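Local coordinates for protein microbial serine proteinases; subtilisin (Bacillus subtilis, PDB 2GKO) that hydrolyses peptide bonds as a cold-adapted, calcium-loaded serine protease of the subtilisin family, at residues G27-V32 / D97-K102. Numbering follows the deposited sequence.
With CA (calcium ion), chain B.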
loop_
_atom_site.group_PDB
_atom_site.type_symbol
_atom_site.label_atom_id
_atom_site.label_comp_id
_atom_site.label_asym_id
_atom_site.label_seq_id
_atom_site.Cartn_x
_atom_site.Cartn_y
_atom_site.Cartn_z
ATOM N N GLY A 27 -16.102 3.981 -5.128
ATOM C CA GLY A 27 -15.795 4.262 -6.515
ATOM C C GLY A 27 -14.340 4.130 -6.907
ATOM O O GLY A 27 -14.059 4.064 -8.095
ATOM N N ILE A 28 -13.436 4.059 -5.929
ATOM C CA ILE A 28 -12.018 3.996 -6.225
ATOM C C ILE A 28 -11.582 2.563 -6.206
ATOM O O ILE A 28 -11.968 1.796 -5.325
ATOM C CB ILE A 28 -11.201 4.815 -5.220
ATOM C CG1 ILE A 28 -11.756 6.243 -5.097
ATOM C CG2 ILE A 28 -9.730 4.820 -5.632
ATOM C CD1 ILE A 28 -11.775 7.035 -6.373
ATOM N N ASN A 29 -10.745 2.192 -7.176
ATOM C CA ASN A 29 -10.276 0.807 -7.309
ATOM C C ASN A 29 -8.870 0.693 -6.768
ATOM O O ASN A 29 -8.010 1.488 -7.128
ATOM C CB ASN A 29 -10.291 0.393 -8.783
ATOM C CG ASN A 29 -11.612 0.695 -9.441
ATOM O OD1 ASN A 29 -12.597 -0.019 -9.200
ATOM N ND2 ASN A 29 -11.674 1.795 -10.200
ATOM N N ILE A 30 -8.663 -0.224 -5.829
ATOM C CA ILE A 30 -7.339 -0.544 -5.335
ATOM C C ILE A 30 -6.906 -1.858 -5.969
ATOM O O ILE A 30 -7.483 -2.924 -5.728
ATOM C CB ILE A 30 -7.287 -0.610 -3.779
ATOM C CG1 ILE A 30 -7.764 0.714 -3.164
ATOM C CG2 ILE A 30 -5.865 -0.903 -3.323
ATOM C CD1 ILE A 30 -7.820 0.713 -1.643
ATOM N N ALA A 31 -5.870 -1.768 -6.801
ATOM C CA ALA A 31 -5.287 -2.903 -7.446
ATOM C C ALA A 31 -4.130 -3.429 -6.610
ATOM O O ALA A 31 -3.061 -2.820 -6.545
ATOM C CB ALA A 31 -4.833 -2.539 -8.875
ATOM N N VAL A 32 -4.367 -4.552 -5.970
ATOM C CA VAL A 32 -3.389 -5.182 -5.128
ATOM C C VAL A 32 -2.646 -6.185 -5.976
ATOM O O VAL A 32 -3.170 -7.253 -6.342
ATOM C CB VAL A 32 -4.058 -5.838 -3.902
ATOM C CG1 VAL A 32 -3.036 -6.582 -3.095
ATOM C CG2 VAL A 32 -4.762 -4.762 -3.045
ATOM N N ASP A 97 -13.142 -0.628 -4.247
ATOM C CA ASP A 97 -13.303 -1.814 -5.067
ATOM C C ASP A 97 -11.948 -2.495 -5.152
ATOM O O ASP A 97 -10.963 -1.850 -5.485
ATOM C CB ASP A 97 -13.718 -1.430 -6.475
ATOM C CG ASP A 97 -15.022 -0.666 -6.552
ATOM O OD1 ASP A 97 -15.820 -0.687 -5.586
ATOM O OD2 ASP A 97 -15.335 -0.040 -7.590
ATOM N N LEU A 98 -11.905 -3.790 -4.889
ATOM C CA LEU A 98 -10.658 -4.547 -4.958
ATOM C C LEU A 98 -10.441 -5.138 -6.343
ATOM O O LEU A 98 -11.305 -5.838 -6.866
ATOM C CB LEU A 98 -10.662 -5.691 -3.930
ATOM C CG LEU A 98 -9.486 -6.658 -3.943
ATOM C CD1 LEU A 98 -8.165 -5.903 -3.687
ATOM C CD2 LEU A 98 -9.743 -7.743 -2.939
ATOM N N TRP A 99 -9.273 -4.852 -6.921
ATOM C CA TRP A 99 -8.781 -5.538 -8.117
ATOM C C TRP A 99 -7.607 -6.380 -7.659
ATOM O O TRP A 99 -6.528 -5.856 -7.373
ATOM C CB TRP A 99 -8.305 -4.562 -9.189
ATOM C CG TRP A 99 -9.360 -3.719 -9.776
ATOM C CD1 TRP A 99 -10.677 -3.623 -9.381
ATOM C CD2 TRP A 99 -9.205 -2.802 -10.853
ATOM N NE1 TRP A 99 -11.344 -2.718 -10.169
ATOM C CE2 TRP A 99 -10.464 -2.186 -11.076
ATOM C CE3 TRP A 99 -8.126 -2.434 -11.664
ATOM C CZ2 TRP A 99 -10.664 -1.224 -12.081
ATOM C CZ3 TRP A 99 -8.328 -1.483 -12.656
ATOM C CH2 TRP A 99 -9.584 -0.907 -12.865
ATOM N N ALA A 100 -7.853 -7.676 -7.525
ATOM C CA ALA A 100 -6.877 -8.624 -7.011
ATOM C C ALA A 100 -6.123 -9.144 -8.226
ATOM O O ALA A 100 -6.666 -9.939 -9.003
ATOM C CB ALA A 100 -7.574 -9.764 -6.246
ATOM N N TYR A 101 -4.891 -8.657 -8.409
ATOM C CA TYR A 101 -4.034 -9.054 -9.537
ATOM C C TYR A 101 -2.885 -9.911 -8.994
ATOM O O TYR A 101 -2.016 -9.412 -8.260
ATOM C CB TYR A 101 -3.479 -7.812 -10.234
ATOM C CG TYR A 101 -4.439 -7.061 -11.133
ATOM C CD1 TYR A 101 -5.818 -7.326 -11.149
ATOM C CD2 TYR A 101 -3.957 -6.045 -11.975
ATOM C CE1 TYR A 101 -6.699 -6.585 -11.980
ATOM C CE2 TYR A 101 -4.798 -5.334 -12.817
ATOM C CZ TYR A 101 -6.175 -5.598 -12.823
ATOM O OH TYR A 101 -6.972 -4.849 -13.652
ATOM N N LYS A 102 -2.870 -11.203 -9.335
ATOM C CA LYS A 102 -1.828 -12.106 -8.848
ATOM C C LYS A 102 -0.618 -11.936 -9.763
ATOM O O LYS A 102 -0.704 -12.215 -10.950
ATOM C CB LYS A 102 -2.308 -13.554 -8.788
ATOM C CG LYS A 102 -1.307 -14.529 -8.213
ATOM C CD LYS A 102 -1.929 -15.897 -8.038
ATOM C CE LYS A 102 -0.947 -16.848 -7.409
ATOM N NZ LYS A 102 -1.523 -18.219 -7.164
HETATM CA CA CA B . -14.726 -0.134 -9.663
HETATM O O HOH W 1 -16.996 1.421 -4.391
HETATM O O HOH W 2 -14.911 2.025 -9.756
HETATM O O HOH W 3 -16.883 -0.151 -10.443
HETATM O O HOH W 4 -14.157 -0.006 -11.913
#
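Asn29 and Asp97, paired side by side on neighbouring parallel strands of the central subtilase sheet, hold one calcium ion between them. Asn29 OD1 and Asp97 OD2 each lie 2.2 Å from the metal, which lets these two oxygens sit close without a proton between them. Three waters and Glu49, which also binds the ion, complete the site. Both side chains have CG beside the backbone N (chi1 -50° in Asn29, -60° in Asp97), the same chi1 rotation, which carries their oxygens to the same ion. An amide suits Asn29 because its two ends do different work: OD1 meets the metal, while ND2 donates to Lys132 O and Thr131 OG1, fixing the rotation of the group.

Trp99, two residues after Asp97 and on the same face of the sheet as Asn29 and Asp97, forms the next layer. Asn29 CB lies over its five-membered ring, 3.7 Å from the centroid, in a CH-pi contact, with the amide and ring planes 31° apart. The indole NE1 donates to Glu49 OE1, so the indole is likely to help orient Glu49, the third protein ligand. A leucine in its place would probably leave Glu49 OE1 without this donor and Asn29 CB without its flat aromatic floor, so that the Glu49 carboxylate is less firmly held. Ala31, with only CB, fits next to Trp99 CB, 4.0 Å away.

The opposite face is apolar: Val32 CG2 packs 3.6 Å from Leu98 CD1, and helix 71-80 covers both through Val75 and Leu80. Five backbone hydrogen bonds set the register, alternating from strand to strand as parallel pairing requires, from the nearly straight Asp97 N to Ile28 O to Tyr101 N to Val32 O. At the calcium end, one water links Gly27, just ahead of the first strand, to Asp97, accepting from Gly27 N and donating to Asp97 OD1 at 2.7 Å.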